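Local coordinates for aldehyde dehydrogenase (PDB 3I44), which probably catalyses the oxidation of aldehydes to carboxylic acids with a nicotinamide cofactor, as in other members of the aldehyde dehydrogenase family, at residues T330-G335 against G382-P387; G114-M119 against G339-P344; R266-L271 against I485-D490. The protein carries 1 engineered substitution. All coordinates share one frame; numbering follows the deposited sequence.

Contact 1: T330-G335 against G382-P387; sequences TQVGPG and GYYVRP
Thr330–Gly335 and Gly382–Pro387 are two irregular loop segments that run almost antiparallel, with end-to-end directions 170° apart, and Val332 lies across from Tyr384 with their CA atoms 7.2 Å apart. No hydrogen bond joins them; they are held by the packing of side chains rather than by backbone pairing. The two methyls of Val332 divide between Tyr384 and Pro387: CG1 lies obliquely by the ring at a modelled separation too short to trust, while CG2, anti to the carbonyl carbon, meets CD of Pro387 at 3.7 Å. The Tyr384 ring reaches across to the backbone of Gly333 and to Pro334. Its edge faces the carbonyl of Gly333, with CE1 3.4 Å from Gly333 O, and its hydroxyl OH comes to 3.5 Å from CB of Pro334. At the other end CG2 of Thr330 touches CG of Pro387 at 3.7 Å, its OG1 being hydrogen-bonded to Ile326 O in the helix that precedes it. The contact thus joins the loop leaving helix 316-329 to the loop that leads into strand 388-391. Phe296 of helix 287-296 packs against both Thr330 and Pro387, whereas Val385, directed away from Thr330–Gly335, lies on Tyr351 and Ile354 of helix 348-363.

Contact 2: G114-M119 against G339-P344; sequences GAPIDM and GNHIGP
Gly114–Met119, which turns from the end of one helix into the start of helix 117-141, lies nearly antiparallel to the loop Gly339–Pro344 (168° between end-to-end directions), and the CA atoms of Pro116 and Gly343 are 5.5 Å apart. Pro116, at the N-cap position of the helix, has the most surface buried here. Its ring tip presses on the opposing backbone, CG lying 3.3 Å from His341 O and 3.4 Å from Gly343 N, while CB sits 3.8 Å from NE2 of the His341 ring, which it meets obliquely. A chi1 of 57°, with CG between the backbone N and the carbonyl carbon, brings the end of that imidazole nearer to Pro116, and its NE2 is hydrogen-bonded to Pro334 O. Further along, CD of Pro344 rests 3.6 Å from Gly114 O. The polar link is at the opposite end: Gly339 N donates to Asp118 OD2 at 2.7 Å with an angle of 158°, approaching from above the carboxylate plane. Two waters donate to Gly339 O. The first turn of the helix therefore binds Gly339 on both its N-H and its C=O, directly through the Asp118 carboxylate, and through water from the amide of Asp118 and, weakly, that of Met119. The N-terminal end of helix 117-141 and the Gly339 N-H would probably favour the charged form of Asp118.

Contact 3: R266-L271 against I485-D490; sequences RVCLEL and IKEFLD
Arg266, Glu487 and Cys268 carry most of the contact between strand 266-270 and the turn that links helix 481-486 to strand 489-494. Arg266 extends from the first residue of its strand, with CG anti to the backbone N (chi1 172°), and a bend at chi3 brings the guanidinium to the carbonyls of the turn. One nitrogen does the gripping: NH1 donates to Glu487 O and to Leu489 O, both at 2.8 Å. The bond to Leu489 is the straighter, 169° against 140°, and its oxygen lies in the guanidinium plane, whereas Glu487 O is tilted from that plane. In both cases the donor stands above the plane of the carbonyl. NH2 adds a water, which accepts from it at 3.0 Å and donates to Leu489 O, and a long salt bridge to Asp490 OD1 at 3.8 Å. This last is a matter of charge alone, since the carboxylate oxygen is well out of the guanidinium plane. NH1 thus bridges the carbonyls of the second and last residues of the type I turn Lys486–Leu489.

Glu487 continues the contact toward Cys268, its carboxylate lying alongside the thiol with CD 3.7 Å from SG. Its OE2 is hydrogen-bonded to Arg478 N, which gives the carboxylate a polar partner outside the contact.

Strand 266-270 pairs with strand 243-247, and Met243 of that strand touches both Cys268 and Phe488. Ile162 of strand 156-168 packs on Arg266 and Asp490. The contact also borders the second subunit: Asp490 forms salt bridges through OD2 to Arg451 and through OD1 to Arg476 of that subunit, and Arg476 of the second subunit packs on Arg266, so the start of strand 489-494, with Arg266 beside it, lies at the subunit interface.

In the fold
From the N terminus, Gly114–Met119 waits some 220 residues for Gly339–Pro344, closing contact 2. Within that span start contact 3, from Arg266–Leu271 to Ile485–Asp490, and contact 1, from Thr330–Gly335 to Gly382–Pro387. Contact 2 crosses both others, while contact 1 falls within the span of contact 3. Contacts 1 and 2 adjoin through probable backbone hydrogen bonds from Gly333 to Ile342 and from Ile117 to Gly335. Together they bind the start of helix 117-141 to the loop between helices 316-329 and 348-363, and that loop to the one before strand 388-391. Contact 3, centred about 35 Å from the centre of contact 1 and 32 Å from that of contact 2, ties strand 266-270 to the turn before strand 489-494.

Contact 1: T330-G335 against G382-P387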
loop_
_atom_site.group_PDB
_atom_site.type_symbol
_atom_site.label_atom_id
_atom_site.label_comp_id
_atom_site.label_asym_id
_atom_site.label_seq_id
_atom_site.Cartn_x
_atom_site.Cartn_y
_atom_site.Cartn_z
ATOM N N THR A 330 -40.149 -10.446 6.744
ATOM C CA THR A 330 -39.322 -9.248 6.839
ATOM C C THR A 330 -40.178 -8.101 6.327
ATOM O O THR A 330 -40.536 -8.078 5.131
ATOM C CB THR A 330 -38.033 -9.386 5.991
ATOM O OG1 THR A 330 -37.207 -10.406 6.563
ATOM C CG2 THR A 330 -37.254 -8.062 5.903
ATOM N N GLN A 331 -40.528 -7.180 7.218
ATOM C CA GLN A 331 -41.351 -6.017 6.853
ATOM C C GLN A 331 -40.491 -4.932 6.195
ATOM O O GLN A 331 -39.273 -4.869 6.435
ATOM C CB GLN A 331 -42.065 -5.450 8.091
ATOM C CG GLN A 331 -43.054 -6.443 8.783
ATOM C CD GLN A 331 -44.056 -7.043 7.797
ATOM O OE1 GLN A 331 -44.690 -6.311 7.022
ATOM N NE2 GLN A 331 -44.192 -8.385 7.804
ATOM N N VAL A 332 -41.134 -4.107 5.348
ATOM C CA VAL A 332 -40.510 -2.938 4.776
ATOM C C VAL A 332 -41.264 -1.707 5.221
ATOM O O VAL A 332 -42.483 -1.725 5.267
ATOM C CB VAL A 332 -40.510 -3.025 3.259
ATOM C CG1 VAL A 332 -39.801 -1.857 2.673
ATOM C CG2 VAL A 332 -39.851 -4.335 2.829
ATOM N N GLY A 333 -40.558 -0.636 5.552
ATOM C CA GLY A 333 -41.217 0.577 6.002
ATOM C C GLY A 333 -40.311 1.779 6.022
ATOM O O GLY A 333 -39.101 1.659 5.822
ATOM N N PRO A 334 -40.888 2.957 6.254
ATOM C CA PRO A 334 -40.105 4.179 6.206
ATOM C C PRO A 334 -39.088 4.301 7.315
ATOM O O PRO A 334 -39.267 3.740 8.404
ATOM C CB PRO A 334 -41.161 5.297 6.366
ATOM C CG PRO A 334 -42.355 4.643 6.933
ATOM C CD PRO A 334 -42.322 3.222 6.468
ATOM N N GLY A 335 -38.064 5.095 7.044
ATOM C CA GLY A 335 -36.991 5.342 7.999
ATOM C C GLY A 335 -37.505 5.923 9.301
ATOM O O GLY A 335 -36.990 5.613 10.364
ATOM N N GLY A 382 -41.187 6.002 -2.536
ATOM C CA GLY A 382 -39.964 5.593 -1.836
ATOM C C GLY A 382 -39.299 4.452 -2.570
ATOM O O GLY A 382 -39.948 3.699 -3.291
ATOM N N TYR A 383 -37.999 4.299 -2.361
ATOM C CA TYR A 383 -37.201 3.301 -3.064
ATOM C C TYR A 383 -37.225 1.951 -2.318
ATOM O O TYR A 383 -36.185 1.407 -1.944
ATOM C CB TYR A 383 -35.763 3.831 -3.240
ATOM C CG TYR A 383 -35.732 5.274 -3.763
ATOM C CD1 TYR A 383 -36.443 5.643 -4.918
ATOM C CD2 TYR A 383 -35.039 6.270 -3.083
ATOM C CE1 TYR A 383 -36.457 6.983 -5.369
ATOM C CE2 TYR A 383 -35.044 7.585 -3.526
ATOM C CZ TYR A 383 -35.744 7.938 -4.690
ATOM O OH TYR A 383 -35.750 9.262 -5.115
ATOM N N TYR A 384 -38.419 1.395 -2.150
ATOM C CA TYR A 384 -38.585 0.132 -1.416
ATOM C C TYR A 384 -38.405 -1.057 -2.308
ATOM O O TYR A 384 -39.067 -1.166 -3.359
ATOM C CB TYR A 384 -39.963 0.080 -0.772
ATOM C CG TYR A 384 -40.139 1.165 0.264
ATOM C CD1 TYR A 384 -39.557 1.046 1.523
ATOM C CD2 TYR A 384 -40.889 2.296 -0.001
ATOM C CE1 TYR A 384 -39.710 2.030 2.481
ATOM C CE2 TYR A 384 -41.040 3.300 0.960
ATOM C CZ TYR A 384 -40.447 3.153 2.195
ATOM O OH TYR A 384 -40.609 4.126 3.140
ATOM N N VAL A 385 -37.493 -1.940 -1.901
ATOM C CA VAL A 385 -37.184 -3.142 -2.616
ATOM C C VAL A 385 -37.762 -4.289 -1.786
ATOM O O VAL A 385 -37.701 -4.273 -0.554
ATOM C CB VAL A 385 -35.654 -3.304 -2.819
ATOM C CG1 VAL A 385 -35.322 -4.625 -3.519
ATOM C CG2 VAL A 385 -35.070 -2.127 -3.614
ATOM N N ARG A 386 -38.323 -5.275 -2.462
ATOM C CA ARG A 386 -38.900 -6.427 -1.790
ATOM C C ARG A 386 -37.803 -7.381 -1.351
ATOM O O ARG A 386 -36.967 -7.769 -2.173
ATOM C CB ARG A 386 -39.840 -7.181 -2.752
ATOM C CG ARG A 386 -41.041 -6.389 -3.220
ATOM C CD ARG A 386 -41.671 -6.957 -4.491
ATOM N NE ARG A 386 -42.292 -8.265 -4.275
ATOM C CZ ARG A 386 -42.633 -9.098 -5.258
ATOM N NH1 ARG A 386 -42.414 -8.779 -6.527
ATOM N NH2 ARG A 386 -43.219 -10.258 -4.984
ATOM N N PRO A 387 -37.837 -7.845 -0.085
ATOM C CA PRO A 387 -36.922 -8.914 0.282
ATOM C C PRO A 387 -37.059 -10.101 -0.661
ATOM O O PRO A 387 -38.143 -10.673 -0.801
ATOM C CB PRO A 387 -37.359 -9.282 1.694
ATOM C CG PRO A 387 -37.970 -8.078 2.231
ATOM C CD PRO A 387 -38.605 -7.354 1.065
#

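Contact 2: G114-M119 against G339-P344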
loop_
_atom_site.group_PDB
_atom_site.type_symbol
_atom_site.label_atom_id
_atom_site.label_comp_id
_atom_site.label_asym_id
_atom_site.label_seq_id
_atom_site.Cartn_x
_atom_site.Cartn_y
_atom_site.Cartn_z
ATOM N N GLY A 114 -32.262 6.520 4.778
ATOM C CA GLY A 114 -33.410 5.635 4.926
ATOM C C GLY A 114 -33.336 4.617 6.045
ATOM O O GLY A 114 -34.260 3.786 6.163
ATOM N N ALA A 115 -32.264 4.642 6.856
ATOM C CA ALA A 115 -32.145 3.682 7.950
ATOM C C ALA A 115 -33.333 3.768 8.911
ATOM O O ALA A 115 -33.605 4.835 9.444
ATOM C CB ALA A 115 -30.821 3.867 8.715
ATOM N N PRO A 116 -34.047 2.651 9.150
ATOM C CA PRO A 116 -35.092 2.737 10.170
ATOM C C PRO A 116 -34.542 3.256 11.503
ATOM O O PRO A 116 -33.484 2.826 11.928
ATOM C CB PRO A 116 -35.592 1.308 10.310
ATOM C CG PRO A 116 -35.305 0.683 8.935
ATOM C CD PRO A 116 -34.009 1.330 8.498
ATOM N N ILE A 117 -35.248 4.199 12.102
ATOM C CA ILE A 117 -34.759 5.007 13.209
ATOM C C ILE A 117 -34.195 4.229 14.408
ATOM O O ILE A 117 -33.205 4.666 15.003
ATOM C CB ILE A 117 -35.850 6.036 13.658
ATOM C CG1 ILE A 117 -35.296 7.061 14.648
ATOM C CG2 ILE A 117 -37.071 5.325 14.211
ATOM C CD1 ILE A 117 -34.314 8.065 14.044
ATOM N N ASP A 118 -34.770 3.085 14.765
ATOM C CA ASP A 118 -34.200 2.326 15.884
ATOM C C ASP A 118 -32.768 1.916 15.550
ATOM O O ASP A 118 -31.842 2.168 16.341
ATOM C CB ASP A 118 -35.010 1.069 16.203
ATOM C CG ASP A 118 -36.377 1.374 16.784
ATOM O OD1 ASP A 118 -36.602 2.526 17.239
ATOM O OD2 ASP A 118 -37.218 0.437 16.762
ATOM N N MET A 119 -32.586 1.307 14.377
ATOM C CA MET A 119 -31.255 0.864 13.963
ATOM C C MET A 119 -30.382 2.047 13.543
ATOM O O MET A 119 -29.169 1.951 13.633
ATOM C CB MET A 119 -31.282 -0.266 12.934
ATOM C CG MET A 119 -31.586 0.129 11.451
ATOM S SD MET A 119 -30.215 0.798 10.481
ATOM C CE MET A 119 -29.211 -0.697 10.308
ATOM N N GLY A 339 -39.308 0.308 15.076
ATOM C CA GLY A 339 -39.463 -1.139 14.744
ATOM C C GLY A 339 -38.321 -1.709 13.924
ATOM O O GLY A 339 -37.397 -0.991 13.535
ATOM N N ASN A 340 -38.392 -3.006 13.653
ATOM C CA ASN A 340 -37.313 -3.723 12.991
ATOM C C ASN A 340 -37.600 -4.131 11.542
ATOM O O ASN A 340 -37.061 -5.107 11.041
ATOM C CB ASN A 340 -36.980 -4.964 13.818
ATOM C CG ASN A 340 -38.095 -5.983 13.783
ATOM O OD1 ASN A 340 -39.219 -5.654 13.414
ATOM N ND2 ASN A 340 -37.793 -7.228 14.159
ATOM N N HIS A 341 -38.463 -3.397 10.862
ATOM C CA HIS A 341 -38.581 -3.526 9.413
ATOM C C HIS A 341 -37.243 -3.045 8.778
ATOM O O HIS A 341 -36.427 -2.407 9.461
ATOM C CB HIS A 341 -39.740 -2.634 8.942
ATOM C CG HIS A 341 -39.594 -1.185 9.335
ATOM N ND1 HIS A 341 -39.900 -0.715 10.594
ATOM C CD2 HIS A 341 -39.179 -0.109 8.631
ATOM C CE1 HIS A 341 -39.683 0.587 10.643
ATOM N NE2 HIS A 341 -39.250 0.980 9.461
ATOM N N ILE A 342 -37.007 -3.378 7.503
ATOM C CA ILE A 342 -35.961 -2.721 6.710
ATOM C C ILE A 342 -36.547 -1.458 6.035
ATOM O O ILE A 342 -37.783 -1.322 5.869
ATOM C CB ILE A 342 -35.261 -3.674 5.691
ATOM C CG1 ILE A 342 -36.181 -4.059 4.518
ATOM C CG2 ILE A 342 -34.727 -4.973 6.421
ATOM C CD1 ILE A 342 -35.519 -4.997 3.535
ATOM N N GLY A 343 -35.674 -0.504 5.735
ATOM C CA GLY A 343 -36.064 0.770 5.127
ATOM C C GLY A 343 -35.966 0.674 3.614
ATOM O O GLY A 343 -35.741 -0.424 3.057
ATOM N N PRO A 344 -36.131 1.825 2.928
ATOM C CA PRO A 344 -35.864 1.821 1.499
ATOM C C PRO A 344 -34.364 1.683 1.222
ATOM O O PRO A 344 -33.527 1.843 2.145
ATOM C CB PRO A 344 -36.348 3.194 1.066
ATOM C CG PRO A 344 -36.153 4.031 2.214
ATOM C CD PRO A 344 -36.452 3.181 3.408
HETATM O O HOH W 1 -36.957 1.756 13.568
HETATM O O HOH W 2 -34.500 -0.950 13.024
#

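Contact 3: R266-L271 against I485-D490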
loop_
_atom_site.group_PDB
_atom_site.type_symbol
_atom_site.label_atom_id
_atom_site.label_comp_id
_atom_site.label_asym_id
_atom_site.label_seq_id
_atom_site.Cartn_x
_atom_site.Cartn_y
_atom_site.Cartn_z
ATOM N N ARG A 266 0.104 7.279 -0.574
ATOM C CA ARG A 266 -0.472 6.080 0.016
ATOM C C ARG A 266 -1.979 6.062 -0.291
ATOM O O ARG A 266 -2.696 7.055 -0.096
ATOM C CB ARG A 266 -0.217 6.037 1.530
ATOM C CG ARG A 266 -0.982 4.891 2.222
ATOM C CD ARG A 266 -0.647 4.853 3.685
ATOM N NE ARG A 266 0.696 4.334 3.936
ATOM C CZ ARG A 266 1.343 4.485 5.089
ATOM N NH1 ARG A 266 0.796 5.188 6.085
ATOM N NH2 ARG A 266 2.550 3.976 5.232
ATOM N N VAL A 267 -2.464 4.926 -0.770
ATOM C CA VAL A 267 -3.860 4.785 -1.076
ATOM C C VAL A 267 -4.434 3.634 -0.261
ATOM O O VAL A 267 -3.998 2.485 -0.401
ATOM C CB VAL A 267 -4.064 4.540 -2.598
ATOM C CG1 VAL A 267 -5.551 4.304 -2.900
ATOM C CG2 VAL A 267 -3.484 5.732 -3.414
ATOM N N CYS A 268 -5.387 3.943 0.617
ATOM C CA CYS A 268 -6.049 2.910 1.426
ATOM C C CYS A 268 -7.527 2.761 0.995
ATOM O O CYS A 268 -8.294 3.706 1.055
ATOM C CB CYS A 268 -5.926 3.249 2.927
ATOM S SG CYS A 268 -4.210 3.190 3.451
ATOM N N LEU A 269 -7.889 1.580 0.514
ATOM C CA LEU A 269 -9.210 1.350 -0.093
ATOM C C LEU A 269 -10.065 0.333 0.697
ATOM O O LEU A 269 -9.594 -0.800 0.981
ATOM C CB LEU A 269 -9.011 0.789 -1.516
ATOM C CG LEU A 269 -8.241 1.654 -2.511
ATOM C CD1 LEU A 269 -8.081 0.981 -3.885
ATOM C CD2 LEU A 269 -8.902 3.059 -2.676
ATOM N N GLU A 270 -11.310 0.727 0.983
ATOM C CA GLU A 270 -12.344 -0.165 1.526
ATOM C C GLU A 270 -13.458 -0.245 0.463
ATOM O O GLU A 270 -14.192 0.746 0.245
ATOM C CB GLU A 270 -12.916 0.420 2.815
ATOM C CG GLU A 270 -11.958 0.448 4.022
ATOM C CD GLU A 270 -11.893 -0.879 4.769
ATOM O OE1 GLU A 270 -12.722 -1.775 4.456
ATOM O OE2 GLU A 270 -11.017 -1.021 5.671
ATOM N N LEU A 271 -13.525 -1.374 -0.226
ATOM C CA LEU A 271 -14.387 -1.503 -1.413
ATOM C C LEU A 271 -15.530 -2.525 -1.195
ATOM O O LEU A 271 -15.878 -2.860 -0.060
ATOM C CB LEU A 271 -13.536 -1.852 -2.646
ATOM C CG LEU A 271 -12.332 -0.915 -2.837
ATOM C CD1 LEU A 271 -11.416 -1.277 -4.025
ATOM C CD2 LEU A 271 -12.758 0.531 -2.918
ATOM N N ILE A 485 -4.847 3.440 13.033
ATOM C CA ILE A 485 -3.951 4.536 13.427
ATOM C C ILE A 485 -2.680 4.520 12.550
ATOM O O ILE A 485 -2.215 5.588 12.104
ATOM C CB ILE A 485 -3.567 4.475 14.933
ATOM C CG1 ILE A 485 -4.791 4.786 15.798
ATOM C CG2 ILE A 485 -2.476 5.494 15.251
ATOM C CD1 ILE A 485 -4.701 4.348 17.251
ATOM N N LYS A 486 -2.142 3.316 12.320
ATOM C CA LYS A 486 -0.892 3.168 11.558
ATOM C C LYS A 486 -1.023 3.480 10.060
ATOM O O LYS A 486 -0.027 3.846 9.428
ATOM C CB LYS A 486 -0.262 1.785 11.727
ATOM C CG LYS A 486 0.386 1.646 13.084
ATOM C CD LYS A 486 0.751 0.219 13.435
ATOM C CE LYS A 486 1.590 0.189 14.691
ATOM N NZ LYS A 486 1.957 -1.228 15.056
ATOM N N GLU A 487 -2.202 3.308 9.479
ATOM C CA GLU A 487 -2.385 3.728 8.097
ATOM C C GLU A 487 -2.115 5.233 7.921
ATOM O O GLU A 487 -1.839 5.673 6.813
ATOM C CB GLU A 487 -3.803 3.404 7.590
ATOM C CG GLU A 487 -4.163 1.922 7.477
ATOM C CD GLU A 487 -5.396 1.689 6.582
ATOM O OE1 GLU A 487 -6.423 2.396 6.751
ATOM O OE2 GLU A 487 -5.315 0.799 5.712
ATOM N N PHE A 488 -2.199 6.028 8.989
ATOM C CA PHE A 488 -1.926 7.487 8.896
ATOM C C PHE A 488 -0.506 7.904 9.351
ATOM O O PHE A 488 -0.212 9.109 9.553
ATOM C CB PHE A 488 -3.026 8.275 9.614
ATOM C CG PHE A 488 -4.360 8.201 8.897
ATOM C CD1 PHE A 488 -4.637 9.048 7.832
ATOM C CD2 PHE A 488 -5.324 7.266 9.279
ATOM C CE1 PHE A 488 -5.857 8.948 7.146
ATOM C CE2 PHE A 488 -6.547 7.169 8.610
ATOM C CZ PHE A 488 -6.810 8.002 7.547
ATOM N N LEU A 489 0.366 6.905 9.492
ATOM C CA LEU A 489 1.760 7.130 9.936
ATOM C C LEU A 489 2.746 6.583 8.920
ATOM O O LEU A 489 2.487 5.546 8.334
ATOM C CB LEU A 489 2.001 6.383 11.270
ATOM C CG LEU A 489 1.138 6.952 12.405
ATOM C CD1 LEU A 489 1.114 6.059 13.664
ATOM C CD2 LEU A 489 1.618 8.363 12.719
ATOM N N ASP A 490 3.880 7.276 8.751
ATOM C CA ASP A 490 5.052 6.746 8.107
ATOM C C ASP A 490 5.975 6.218 9.191
ATOM O O ASP A 490 6.023 6.756 10.325
ATOM C CB ASP A 490 5.817 7.819 7.295
ATOM C CG ASP A 490 5.268 8.009 5.870
ATOM O OD1 ASP A 490 4.912 7.008 5.238
ATOM O OD2 ASP A 490 5.227 9.172 5.377
HETATM O O HOH W 3 3.790 2.750 7.723
#